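Local coordinates for protein Vv2_1132 (PDB 5Y9S) that probably regulates transcription as a tetrameric LysR-type protein, coupling a DNA-binding helix-turn-helix domain to a substrate-binding regulatory domain, at residues L106-V111 / L234-V239; V183-P188 / L265-E270; Q198-L203 / A246-V251. One frame throughout, in Å; residues are numbered along the deposited sequence.

Interaction 1: L106-V111 / L234-V239; sequences LHTLAV and LSESLV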
loop_
_atom_site.group_PDB
_atom_site.type_symbol
_atom_site.label_atom_id
_atom_site.label_comp_id
_atom_site.label_asym_id
_atom_site.label_seq_id
_atom_site.Cartn_x
_atom_site.Cartn_y
_atom_site.Cartn_z
ATOM N N LEU D 106 -0.541 19.064 25.448
ATOM C CA LEU D 106 -1.896 18.911 24.958
ATOM C C LEU D 106 -2.368 20.219 24.338
ATOM O O LEU D 106 -1.844 21.299 24.637
ATOM C CB LEU D 106 -2.835 18.493 26.089
ATOM C CG LEU D 106 -2.563 17.089 26.629
ATOM C CD1 LEU D 106 -1.491 17.108 27.755
ATOM C CD2 LEU D 106 -3.866 16.440 27.071
ATOM N N HIS D 107 -3.389 20.104 23.477
ATOM C CA HIS D 107 -3.914 21.263 22.756
ATOM C C HIS D 107 -4.368 22.359 23.706
ATOM O O HIS D 107 -4.098 23.545 23.469
ATOM C CB HIS D 107 -5.085 20.848 21.869
ATOM C CG HIS D 107 -4.673 20.225 20.575
ATOM N ND1 HIS D 107 -4.061 18.994 20.504
ATOM C CD2 HIS D 107 -4.783 20.667 19.300
ATOM C CE1 HIS D 107 -3.818 18.698 19.239
ATOM N NE2 HIS D 107 -4.248 19.698 18.487
ATOM N N THR D 108 -5.078 21.987 24.776
ATOM C CA THR D 108 -5.641 22.993 25.671
ATOM C C THR D 108 -4.535 23.816 26.311
ATOM O O THR D 108 -4.570 25.051 26.289
ATOM C CB THR D 108 -6.508 22.328 26.741
ATOM O OG1 THR D 108 -5.709 21.423 27.514
ATOM C CG2 THR D 108 -7.634 21.541 26.093
ATOM N N LEU D 109 -3.521 23.140 26.856
ATOM C CA LEU D 109 -2.447 23.849 27.540
ATOM C C LEU D 109 -1.723 24.791 26.598
ATOM O O LEU D 109 -1.198 25.822 27.031
ATOM C CB LEU D 109 -1.471 22.844 28.150
ATOM C CG LEU D 109 -1.996 21.954 29.281
ATOM C CD1 LEU D 109 -0.887 21.059 29.797
ATOM C CD2 LEU D 109 -2.558 22.823 30.400
ATOM N N ALA D 110 -1.716 24.473 25.301
ATOM C CA ALA D 110 -0.962 25.269 24.342
ATOM C C ALA D 110 -1.537 26.670 24.122
ATOM O O ALA D 110 -0.818 27.531 23.603
ATOM C CB ALA D 110 -0.879 24.527 23.006
ATOM N N VAL D 111 -2.800 26.930 24.484
ATOM C CA VAL D 111 -3.397 28.229 24.202
ATOM C C VAL D 111 -3.604 29.071 25.457
ATOM O O VAL D 111 -3.499 30.299 25.383
ATOM C CB VAL D 111 -4.716 28.106 23.401
ATOM C CG1 VAL D 111 -4.580 27.092 22.286
ATOM C CG2 VAL D 111 -5.890 27.745 24.290
ATOM N N LEU D 234 -11.902 20.128 24.634
ATOM C CA LEU D 234 -11.281 21.453 24.652
ATOM C C LEU D 234 -11.913 22.290 25.752
ATOM O O LEU D 234 -13.068 22.716 25.628
ATOM C CB LEU D 234 -11.421 22.136 23.293
ATOM C CG LEU D 234 -10.841 21.302 22.151
ATOM C CD1 LEU D 234 -11.138 21.910 20.818
ATOM C CD2 LEU D 234 -9.328 21.124 22.336
ATOM N N SER D 235 -11.140 22.528 26.817
ATOM C CA SER D 235 -11.577 23.418 27.890
ATOM C C SER D 235 -12.142 24.713 27.335
ATOM O O SER D 235 -13.197 25.188 27.776
ATOM C CB SER D 235 -10.406 23.708 28.837
ATOM O OG SER D 235 -10.315 22.678 29.803
ATOM N N GLU D 236 -11.471 25.277 26.333
ATOM C CA GLU D 236 -11.857 26.574 25.796
ATOM C C GLU D 236 -13.231 26.539 25.149
ATOM O O GLU D 236 -13.889 27.580 25.069
ATOM C CB GLU D 236 -10.804 27.056 24.793
ATOM C CG GLU D 236 -9.342 26.711 25.200
ATOM C CD GLU D 236 -8.959 25.245 24.928
ATOM O OE1 GLU D 236 -8.929 24.828 23.762
ATOM O OE2 GLU D 236 -8.733 24.492 25.898
ATOM N N SER D 237 -13.682 25.368 24.701
ATOM C CA SER D 237 -15.027 25.246 24.140
ATOM C C SER D 237 -16.067 25.208 25.243
ATOM O O SER D 237 -17.125 25.833 25.115
ATOM C CB SER D 237 -15.154 23.982 23.288
ATOM O OG SER D 237 -14.621 24.206 22.016
ATOM N N LEU D 238 -15.790 24.450 26.311
ATOM C CA LEU D 238 -16.673 24.483 27.460
ATOM C C LEU D 238 -16.906 25.919 27.892
ATOM O O LEU D 238 -18.053 26.333 28.116
ATOM C CB LEU D 238 -16.088 23.669 28.609
ATOM C CG LEU D 238 -15.959 22.190 28.284
ATOM C CD1 LEU D 238 -15.120 21.541 29.355
ATOM C CD2 LEU D 238 -17.313 21.514 28.153
ATOM N N VAL D 239 -15.829 26.711 27.941
ATOM C CA VAL D 239 -15.928 28.083 28.426
ATOM C C VAL D 239 -16.863 28.904 27.536
ATOM O O VAL D 239 -17.752 29.599 28.034
ATOM C CB VAL D 239 -14.527 28.710 28.537
ATOM C CG1 VAL D 239 -14.626 30.244 28.642
ATOM C CG2 VAL D 239 -13.811 28.120 29.753
HETATM O O HOH W 1 -7.160 22.873 30.026
#

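Interaction 2: V183-P188 / L265-E270; sequences VPVVAP and LVIAFE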
loop_
_atom_site.group_PDB
_atom_site.type_symbol
_atom_site.label_atom_id
_atom_site.label_comp_id
_atom_site.label_asym_id
_atom_site.label_seq_id
_atom_site.Cartn_x
_atom_site.Cartn_y
_atom_site.Cartn_z
ATOM N N VAL D 183 -12.904 24.138 38.741
ATOM C CA VAL D 183 -14.076 24.689 39.431
ATOM C C VAL D 183 -15.309 24.674 38.546
ATOM O O VAL D 183 -15.194 24.770 37.320
ATOM C CB VAL D 183 -13.798 26.109 39.927
ATOM C CG1 VAL D 183 -12.577 26.091 40.849
ATOM C CG2 VAL D 183 -13.618 27.068 38.740
ATOM N N PRO D 184 -16.501 24.524 39.116
ATOM C CA PRO D 184 -17.723 24.618 38.307
ATOM C C PRO D 184 -18.065 26.082 38.060
ATOM O O PRO D 184 -18.093 26.885 38.996
ATOM C CB PRO D 184 -18.778 23.935 39.178
ATOM C CG PRO D 184 -18.300 24.199 40.591
ATOM C CD PRO D 184 -16.787 24.222 40.532
ATOM N N VAL D 185 -18.307 26.430 36.797
ATOM C CA VAL D 185 -18.645 27.795 36.411
ATOM C C VAL D 185 -19.962 27.806 35.651
ATOM O O VAL D 185 -20.383 26.801 35.067
ATOM C CB VAL D 185 -17.555 28.458 35.545
ATOM C CG1 VAL D 185 -16.280 28.691 36.367
ATOM C CG2 VAL D 185 -17.312 27.623 34.280
ATOM N N VAL D 186 -20.593 28.986 35.641
ATOM C CA VAL D 186 -21.910 29.167 35.042
ATOM C C VAL D 186 -22.067 30.628 34.655
ATOM O O VAL D 186 -21.468 31.515 35.268
ATOM C CB VAL D 186 -23.027 28.708 36.017
ATOM C CG1 VAL D 186 -23.114 29.626 37.199
ATOM C CG2 VAL D 186 -24.357 28.615 35.307
ATOM N N ALA D 187 -22.879 30.880 33.630
ATOM C CA ALA D 187 -23.178 32.254 33.263
ATOM C C ALA D 187 -23.994 32.908 34.380
ATOM O O ALA D 187 -24.790 32.235 35.043
ATOM C CB ALA D 187 -23.935 32.310 31.932
ATOM N N PRO D 188 -23.789 34.201 34.640
ATOM C CA PRO D 188 -24.474 34.828 35.785
ATOM C C PRO D 188 -25.985 34.717 35.730
ATOM O O PRO D 188 -26.627 34.553 36.775
ATOM C CB PRO D 188 -24.006 36.285 35.705
ATOM C CG PRO D 188 -22.662 36.198 35.049
ATOM C CD PRO D 188 -22.796 35.102 34.029
ATOM N N LEU D 265 -18.567 34.993 33.808
ATOM C CA LEU D 265 -18.761 33.684 34.409
ATOM C C LEU D 265 -18.619 33.847 35.904
ATOM O O LEU D 265 -17.857 34.692 36.375
ATOM C CB LEU D 265 -17.740 32.648 33.919
ATOM C CG LEU D 265 -17.917 32.081 32.523
ATOM C CD1 LEU D 265 -16.663 31.351 32.111
ATOM C CD2 LEU D 265 -19.149 31.155 32.483
ATOM N N VAL D 266 -19.363 33.042 36.646
ATOM C CA VAL D 266 -19.259 33.009 38.094
ATOM C C VAL D 266 -19.027 31.569 38.526
ATOM O O VAL D 266 -19.596 30.632 37.943
ATOM C CB VAL D 266 -20.527 33.575 38.778
ATOM C CG1 VAL D 266 -20.260 33.823 40.251
ATOM C CG2 VAL D 266 -20.976 34.886 38.132
ATOM N N ILE D 267 -18.191 31.395 39.549
ATOM C CA ILE D 267 -18.048 30.092 40.171
ATOM C C ILE D 267 -19.377 29.721 40.817
ATOM O O ILE D 267 -20.014 30.550 41.476
ATOM C CB ILE D 267 -16.903 30.107 41.194
ATOM C CG1 ILE D 267 -15.562 30.268 40.479
ATOM C CG2 ILE D 267 -16.925 28.845 42.047
ATOM C CD1 ILE D 267 -14.444 30.702 41.392
ATOM N N ALA D 268 -19.837 28.499 40.576
ATOM C CA ALA D 268 -21.076 28.008 41.165
ATOM C C ALA D 268 -20.774 27.207 42.427
ATOM O O ALA D 268 -19.732 26.558 42.538
ATOM C CB ALA D 268 -21.860 27.142 40.172
ATOM N N PHE D 269 -21.698 27.257 43.380
ATOM C CA PHE D 269 -21.555 26.528 44.643
ATOM C C PHE D 269 -20.301 26.948 45.404
ATOM O O PHE D 269 -19.654 26.134 46.063
ATOM C CB PHE D 269 -21.572 25.019 44.410
ATOM C CG PHE D 269 -22.570 24.572 43.375
ATOM C CD1 PHE D 269 -23.891 25.009 43.425
ATOM C CD2 PHE D 269 -22.196 23.711 42.358
ATOM C CE1 PHE D 269 -24.816 24.591 42.490
ATOM C CE2 PHE D 269 -23.125 23.280 41.407
ATOM C CZ PHE D 269 -24.434 23.720 41.480
ATOM N N GLU D 270 -19.974 28.233 45.296
ATOM C CA GLU D 270 -18.944 28.931 46.054
ATOM C C GLU D 270 -18.798 28.371 47.455
ATOM O O GLU D 270 -17.682 28.215 47.956
ATOM C CB GLU D 270 -19.284 30.425 46.150
ATOM C CG GLU D 270 -19.652 31.102 44.818
ATOM C CD GLU D 270 -21.091 30.820 44.337
ATOM O OE1 GLU D 270 -21.643 29.737 44.646
ATOM O OE2 GLU D 270 -21.659 31.681 43.623
#

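Interaction 3: Q198-L203 / A246-V251; sequences QTIPYL and AGVAWV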
loop_
_atom_site.group_PDB
_atom_site.type_symbol
_atom_site.label_atom_id
_atom_site.label_comp_id
_atom_site.label_asym_id
_atom_site.label_seq_id
_atom_site.Cartn_x
_atom_site.Cartn_y
_atom_site.Cartn_z
ATOM N N GLN D 198 -31.973 20.962 41.285
ATOM C CA GLN D 198 -32.716 20.546 40.093
ATOM C C GLN D 198 -31.866 19.727 39.115
ATOM O O GLN D 198 -30.801 19.219 39.475
ATOM C CB GLN D 198 -33.280 21.763 39.367
ATOM C CG GLN D 198 -34.790 21.815 39.335
ATOM C CD GLN D 198 -35.307 23.199 38.994
ATOM O OE1 GLN D 198 -34.527 24.143 38.834
ATOM N NE2 GLN D 198 -36.630 23.332 38.893
ATOM N N THR D 199 -32.366 19.601 37.883
ATOM C CA THR D 199 -31.645 18.955 36.790
ATOM C C THR D 199 -30.917 20.029 35.987
ATOM O O THR D 199 -31.551 20.923 35.410
ATOM C CB THR D 199 -32.598 18.159 35.895
ATOM O OG1 THR D 199 -32.886 16.887 36.499
ATOM C CG2 THR D 199 -31.995 17.941 34.497
ATOM N N ILE D 200 -29.598 19.940 35.951
ATOM C CA ILE D 200 -28.731 21.012 35.466
ATOM C C ILE D 200 -28.066 20.545 34.182
ATOM O O ILE D 200 -27.460 19.467 34.172
ATOM C CB ILE D 200 -27.660 21.389 36.502
ATOM C CG1 ILE D 200 -28.223 21.255 37.918
ATOM C CG2 ILE D 200 -27.149 22.775 36.219
ATOM C CD1 ILE D 200 -27.193 21.453 39.005
ATOM N N PRO D 201 -28.134 21.317 33.103
ATOM C CA PRO D 201 -27.383 20.953 31.901
ATOM C C PRO D 201 -25.892 20.980 32.199
ATOM O O PRO D 201 -25.385 21.893 32.856
ATOM C CB PRO D 201 -27.780 22.030 30.884
ATOM C CG PRO D 201 -28.958 22.748 31.491
ATOM C CD PRO D 201 -28.800 22.619 32.965
ATOM N N TYR D 202 -25.193 19.958 31.715
ATOM C CA TYR D 202 -23.812 19.702 32.095
ATOM C C TYR D 202 -22.956 19.710 30.840
ATOM O O TYR D 202 -23.229 18.953 29.903
ATOM C CB TYR D 202 -23.708 18.366 32.833
ATOM C CG TYR D 202 -22.296 17.893 33.093
ATOM C CD1 TYR D 202 -21.300 18.773 33.511
ATOM C CD2 TYR D 202 -21.963 16.558 32.941
ATOM C CE1 TYR D 202 -20.003 18.334 33.754
ATOM C CE2 TYR D 202 -20.674 16.105 33.193
ATOM C CZ TYR D 202 -19.702 16.998 33.592
ATOM O OH TYR D 202 -18.426 16.537 33.825
ATOM N N LEU D 203 -21.931 20.574 30.819
ATOM C CA LEU D 203 -20.982 20.672 29.707
ATOM C C LEU D 203 -19.705 19.939 30.117
ATOM O O LEU D 203 -18.952 20.429 30.962
ATOM C CB LEU D 203 -20.685 22.130 29.358
ATOM C CG LEU D 203 -21.844 23.130 29.372
ATOM C CD1 LEU D 203 -21.335 24.556 29.656
ATOM C CD2 LEU D 203 -22.590 23.090 28.054
ATOM N N ALA D 246 -25.329 27.718 28.362
ATOM C CA ALA D 246 -25.767 26.387 27.984
ATOM C C ALA D 246 -25.711 25.388 29.136
ATOM O O ALA D 246 -26.180 24.255 28.979
ATOM C CB ALA D 246 -24.928 25.898 26.811
ATOM N N GLY D 247 -25.190 25.770 30.289
ATOM C CA GLY D 247 -25.107 24.856 31.405
ATOM C C GLY D 247 -23.854 25.122 32.213
ATOM O O GLY D 247 -23.152 26.109 32.004
ATOM N N VAL D 248 -23.583 24.200 33.134
ATOM C CA VAL D 248 -22.468 24.309 34.062
ATOM C C VAL D 248 -21.318 23.444 33.556
ATOM O O VAL D 248 -21.523 22.317 33.081
ATOM C CB VAL D 248 -22.917 23.909 35.485
ATOM C CG1 VAL D 248 -23.505 22.526 35.478
ATOM C CG2 VAL D 248 -21.770 24.001 36.479
ATOM N N ALA D 249 -20.109 23.996 33.610
ATOM C CA ALA D 249 -18.879 23.311 33.232
ATOM C C ALA D 249 -17.900 23.333 34.398
ATOM O O ALA D 249 -17.823 24.323 35.138
ATOM C CB ALA D 249 -18.238 23.975 32.006
ATOM N N TRP D 250 -17.170 22.229 34.575
ATOM C CA TRP D 250 -16.019 22.181 35.477
ATOM C C TRP D 250 -14.770 22.444 34.640
ATOM O O TRP D 250 -14.480 21.699 33.696
ATOM C CB TRP D 250 -15.921 20.831 36.206
ATOM C CG TRP D 250 -16.668 20.792 37.553
ATOM C CD1 TRP D 250 -16.119 20.862 38.810
ATOM C CD2 TRP D 250 -18.085 20.695 37.746
ATOM N NE1 TRP D 250 -17.114 20.824 39.762
ATOM C CE2 TRP D 250 -18.326 20.708 39.134
ATOM C CE3 TRP D 250 -19.173 20.597 36.877
ATOM C CZ2 TRP D 250 -19.612 20.630 39.671
ATOM C CZ3 TRP D 250 -20.459 20.512 37.414
ATOM C CH2 TRP D 250 -20.663 20.536 38.787
ATOM N N VAL D 251 -14.055 23.517 34.968
ATOM C CA VAL D 251 -12.908 23.960 34.173
ATOM C C VAL D 251 -11.802 24.424 35.101
ATOM O O VAL D 251 -12.038 24.925 36.211
ATOM C CB VAL D 251 -13.275 25.112 33.211
ATOM C CG1 VAL D 251 -14.284 24.658 32.172
ATOM C CG2 VAL D 251 -13.778 26.340 33.994
HETATM O O HOH W 2 -16.798 20.203 32.728
#

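Interaction 1: L106-V111 / L234-V239
T108 packs its methyl group against the start of helix 235-243, with L234, S235 and E236 arrayed around it. Helices 107-112 and 235-243 each follow a sheet strand, and their first turns face each other across the two lobes of the periplasmic-binding-protein-like fold seen in LysR substrate-binding domains. The short axes lie 72° apart and 10.5 Å away at closest, too far for backbone to touch backbone, but the T108 methyl reaches the backbone at the start of helix 235-243.

The tight part is apolar on one side and carboxylate on the other. T108 CG2 sits 3.7 Å from S235 N and 4.1 Å from L234 CD2, while E236 OE2 closes on it to 3.2 Å. The bend of E236 at chi2 (78°) brings OE2 against T108, the two side chains crossing at about a right angle. V111 comes from the opposite direction and lays CG2 on E236 CG at 3.7 Å. L234 CD2 also lies 4.3 Å from H107 CB, and A110 of the second subunit covers L234. No direct hydrogen bond joins the two segments. The carboxylate is satisfied from other quarters: OE1 bonds to H107 NE2 of the second subunit and OE2 weakly to N112, so this interlobe seam is also part of a subunit interface. L234, the N-cap residue, accepts at its O from S237 N and L238 N.

On the side of the T108 hydroxyl the contact is looser and water-mediated. S235 OG has a partner in the hydroxyl of Y205. With chi1 at 60°, T108 turns its own hydroxyl away from the methyl's partners, toward a water that stands 3.2 Å from S235 OG and 3.2 Å, in a weak bond, from T108 OG1.

Interaction 2: V183-P188 / L265-E270
V183 and V185 meet I267 on one face of the sheet. The nearest carbons are V183 CG2 and I267 CG1, 4.1 Å apart, and the two side chains cross obliquely. I267 extends its CG1 branch beside its own backbone N (chi1 -68°), which carries it toward the start of the neighbouring segment. Farther along this face V185 CG2 touches L265 CD1 at 4.4 Å, and the same leucine packs onto A242 and I243 of helix 235-243.

The other face holds V186 and V266, with A268, just past the strand, beside V186. V186 CG1 reaches A268 CB at 4.1 Å, and A268 CB in turn lies over the centre of the F269 ring. That ring also meets W275 edge to face, while P184 CG approaches it only obliquely. At the far end the P188 ring closes over V266, with CG 3.8 Å from V266 CG2.

These faces flank a short antiparallel ladder that adds strand 266-267 to the end of the long strand 172-186 in the substrate-binding domain. V185 and I267 form the non-hydrogen-bonded pair, V186 and V266 the hydrogen-bonded one.

In the latter, V266 N gives a nearly straight bond (171°) of 2.9 Å to V186 O. The return bond, from V186 N to V266 O, is 3.0 Å long and more bent at 143°. Past the non-hydrogen-bonded pair, A268 N donates to P184 O at 2.9 Å. P184 O takes a second, softer approach from I267 CA, a CA-H...O contact of 3.4 Å.

Interaction 3: Q198-L203 / A246-V251
L203 and W250 are joined by a water that donates to L203 O and accepts from W250 N, each at 2.8 Å. It bridges the strands just past their direct bonds; the axes of 199-203 and 248-251 are 37° apart. Before the water the parallel pairing is direct. L203 N points almost straight (178°) at V248 O, 2.9 Å away, and V248 N donates to P201 O over 2.9 Å.

V248 O also meets the edge of the Y202 ring near its plane. Y202 holds its ring anti to the backbone N (chi1 171°), and this brings CE1 to 3.9 Å from W250 CE3, with the two side chains crossing at about a right angle. Lacking a side chain, G247 lets P201 O come within 3.3 Å of its CA. L203 CD1 reaches A249 CB at 3.9 Å, and I200 CG2 touches V248 CG1 at 3.7 Å.

Strand 225-232 flanks 199-205 on its other side, and 172-186 flanks 248-252. Helix 210-220 covers Y202 and W250, while helix 235-243 packs on L203 from the opposite face of this alpha/beta layer.

In the fold
All three contacts lie in the LysR substrate-binding domain. Interactions 2 and 3 share one mixed sheet, their centres 10 Å apart: strand 172-186 pairs with 248-252 through V183 and V185, whose N atoms probably bond to V251 O and A249 O. Along the chain, both segments of interaction 3 fall between those of interaction 2, whereas interaction 1 alternates with each. Interaction 1 sits about 17 Å from interaction 3 and 18 Å from interaction 2, centre to centre. Helix 235-243 connects them, L238 packing on L203, A249 and V251, and V239 on L265. The helix thus links the sheet of interactions 2 and 3 physically to the seam between lobes and subunits.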